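Local coordinates for protein phosphate transporter (Thermotoga maritima MSB8, PDB 6L85) that probably imports phosphate across the cell membrane, coupled to sodium ions, as a bacterial relative of the human SLC20 carriers, at residues B[62-67]-B[341-346]. Numbering follows the deposited sequence.
Sequences QTIVKG and GLPIST. With NA (sodium ion), chain R; PO4 (phosphate ion), chain P.
The flat peptide group after Gly341 is met in its plane, not over a face. The hydroxyl of Thr63 donates to a lone pair of the Gly341 carbonyl, with OG1 2.6 Å from O and a C=O...OG1 angle of 139°. The puckered ring of Pro343 receives two methyls on its outer carbons. Thr63 CG2 lies 3.9 Å from Pro343 CD. Ile64 CD1 sits 3.8 Å from Pro343 CG and is nearly as close to CB. Thr63 holds OG1 beside its own backbone N, chi1 -56°; this sends the hydroxyl to the carbonyl and leaves CG2 facing the proline. An alanine at Thr63 would lose both the hydroxyl and the methyl, which is likely to leave the Gly341 oxygen without this donor and open a gap beside Pro343. Ile135 of helix 129-162 also packs on Thr63 and Pro343.

Gly341 closes helix 320-339 with a Schellman motif, and the chain then runs extended to the N-cap of helix 346-357. The contact thus joins helix 58-66 to the start of the loop that supplies one sodium ligand and leads to the phosphate. Ile344 O binds a sodium ion at 2.2 Å. Thr107, Asn257, Asp258 and a water complete the set of ligands.

Ser345 is the N-cap, and its OG bonds to His348 N. The same OG donates to phosphate O1 at 2.8 Å. Thr346 grips phosphate O3 twice: its N gives a nearly straight bond of 2.9 Å (167° at the hydrogen), and its OG1 another of 2.8 Å. Ser105, Thr106, Thr107 and Thr347 also bond to this phosphate, whose place beside the sodium is consistent with a substrate site.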
loop_
_atom_site.group_PDB
_atom_site.type_symbol
_atom_site.label_atom_id
_atom_site.label_comp_id
_atom_site.label_asym_id
_atom_site.label_seq_id
_atom_site.Cartn_x
_atom_site.Cartn_y
_atom_site.Cartn_z
ATOM N N GLN B 62 -20.738 -9.306 -0.857
ATOM C CA GLN B 62 -22.148 -9.076 -0.532
ATOM C C GLN B 62 -23.079 -9.630 -1.613
ATOM O O GLN B 62 -24.130 -10.213 -1.305
ATOM C CB GLN B 62 -22.403 -7.586 -0.338
ATOM C CG GLN B 62 -21.827 -7.029 0.945
ATOM C CD GLN B 62 -21.545 -5.561 0.813
ATOM O OE1 GLN B 62 -22.221 -4.864 0.040
ATOM N NE2 GLN B 62 -20.525 -5.069 1.539
ATOM N N THR B 63 -22.707 -9.464 -2.888
ATOM C CA THR B 63 -23.553 -9.968 -3.969
ATOM C C THR B 63 -23.590 -11.487 -3.969
ATOM O O THR B 63 -24.649 -12.091 -4.152
ATOM C CB THR B 63 -23.060 -9.444 -5.309
ATOM O OG1 THR B 63 -23.013 -8.016 -5.253
ATOM C CG2 THR B 63 -24.007 -9.888 -6.447
ATOM N N ILE B 64 -22.444 -12.127 -3.759
ATOM C CA ILE B 64 -22.457 -13.584 -3.651
ATOM C C ILE B 64 -23.359 -14.024 -2.497
ATOM O O ILE B 64 -24.054 -15.045 -2.589
ATOM C CB ILE B 64 -21.025 -14.137 -3.503
ATOM C CG1 ILE B 64 -20.208 -13.821 -4.761
ATOM C CG2 ILE B 64 -21.033 -15.647 -3.226
ATOM C CD1 ILE B 64 -20.776 -14.381 -6.053
ATOM N N VAL B 65 -23.377 -13.261 -1.397
ATOM C CA VAL B 65 -24.176 -13.703 -0.255
ATOM C C VAL B 65 -25.681 -13.598 -0.557
ATOM O O VAL B 65 -26.445 -14.520 -0.245
ATOM C CB VAL B 65 -23.780 -12.940 1.024
ATOM C CG1 VAL B 65 -24.826 -13.140 2.113
ATOM C CG2 VAL B 65 -22.414 -13.438 1.537
ATOM N N LYS B 66 -26.141 -12.511 -1.189
ATOM C CA LYS B 66 -27.591 -12.440 -1.397
ATOM C C LYS B 66 -28.037 -12.092 -2.820
ATOM O O LYS B 66 -29.181 -11.664 -3.005
ATOM C CB LYS B 66 -28.223 -11.457 -0.410
ATOM C CG LYS B 66 -27.683 -10.049 -0.474
ATOM C CD LYS B 66 -28.485 -9.149 0.466
ATOM C CE LYS B 66 -28.875 -9.893 1.744
ATOM N NZ LYS B 66 -30.032 -9.259 2.442
ATOM N N GLY B 67 -27.216 -12.323 -3.838
ATOM C CA GLY B 67 -27.612 -11.941 -5.188
ATOM C C GLY B 67 -27.942 -13.107 -6.097
ATOM O O GLY B 67 -28.441 -12.912 -7.212
ATOM N N GLY B 341 -20.215 -4.056 -7.463
ATOM C CA GLY B 341 -20.622 -5.277 -6.791
ATOM C C GLY B 341 -20.896 -6.447 -7.711
ATOM O O GLY B 341 -21.534 -7.417 -7.281
ATOM N N LEU B 342 -20.435 -6.390 -8.961
ATOM C CA LEU B 342 -20.713 -7.429 -9.948
ATOM C C LEU B 342 -19.650 -8.518 -9.885
ATOM O O LEU B 342 -18.470 -8.219 -10.085
ATOM C CB LEU B 342 -20.747 -6.833 -11.355
ATOM C CG LEU B 342 -21.841 -5.788 -11.552
ATOM C CD1 LEU B 342 -21.672 -5.004 -12.850
ATOM C CD2 LEU B 342 -23.197 -6.484 -11.479
ATOM N N PRO B 343 -20.013 -9.780 -9.651
ATOM C CA PRO B 343 -19.045 -10.874 -9.774
ATOM C C PRO B 343 -18.856 -11.215 -11.247
ATOM O O PRO B 343 -19.780 -11.683 -11.922
ATOM C CB PRO B 343 -19.706 -12.026 -9.007
ATOM C CG PRO B 343 -21.029 -11.512 -8.550
ATOM C CD PRO B 343 -21.351 -10.286 -9.316
ATOM N N ILE B 344 -17.632 -11.027 -11.722
ATOM C CA ILE B 344 -17.229 -11.030 -13.122
ATOM C C ILE B 344 -16.178 -12.118 -13.292
ATOM O O ILE B 344 -15.528 -12.537 -12.327
ATOM C CB ILE B 344 -16.693 -9.613 -13.486
ATOM C CG1 ILE B 344 -17.858 -8.660 -13.657
ATOM C CG2 ILE B 344 -15.794 -9.536 -14.672
ATOM C CD1 ILE B 344 -18.962 -9.307 -14.242
ATOM N N SER B 345 -16.026 -12.603 -14.516
ATOM C CA SER B 345 -14.935 -13.513 -14.828
ATOM C C SER B 345 -13.736 -12.717 -15.323
ATOM O O SER B 345 -13.824 -12.035 -16.346
ATOM C CB SER B 345 -15.344 -14.545 -15.872
ATOM O OG SER B 345 -14.201 -15.289 -16.257
ATOM N N THR B 346 -12.610 -12.814 -14.602
ATOM C CA THR B 346 -11.402 -12.120 -15.035
ATOM C C THR B 346 -10.728 -12.868 -16.177
ATOM O O THR B 346 -10.064 -12.245 -17.006
ATOM C CB THR B 346 -10.423 -11.940 -13.857
ATOM O OG1 THR B 346 -9.951 -13.219 -13.419
ATOM C CG2 THR B 346 -11.117 -11.249 -12.684
HETATM NA NA NA R . -15.160 -12.548 -10.139
HETATM P P PO4 P . -12.642 -15.877 -12.819
HETATM O O1 PO4 P . -12.291 -15.977 -14.303
HETATM O O2 PO4 P . -14.129 -16.009 -12.569
HETATM O O3 PO4 P . -12.175 -14.513 -12.321
HETATM O O4 PO4 P . -11.984 -17.006 -12.042
HETATM O O HOH W 1 -16.430 -12.791 -8.273
#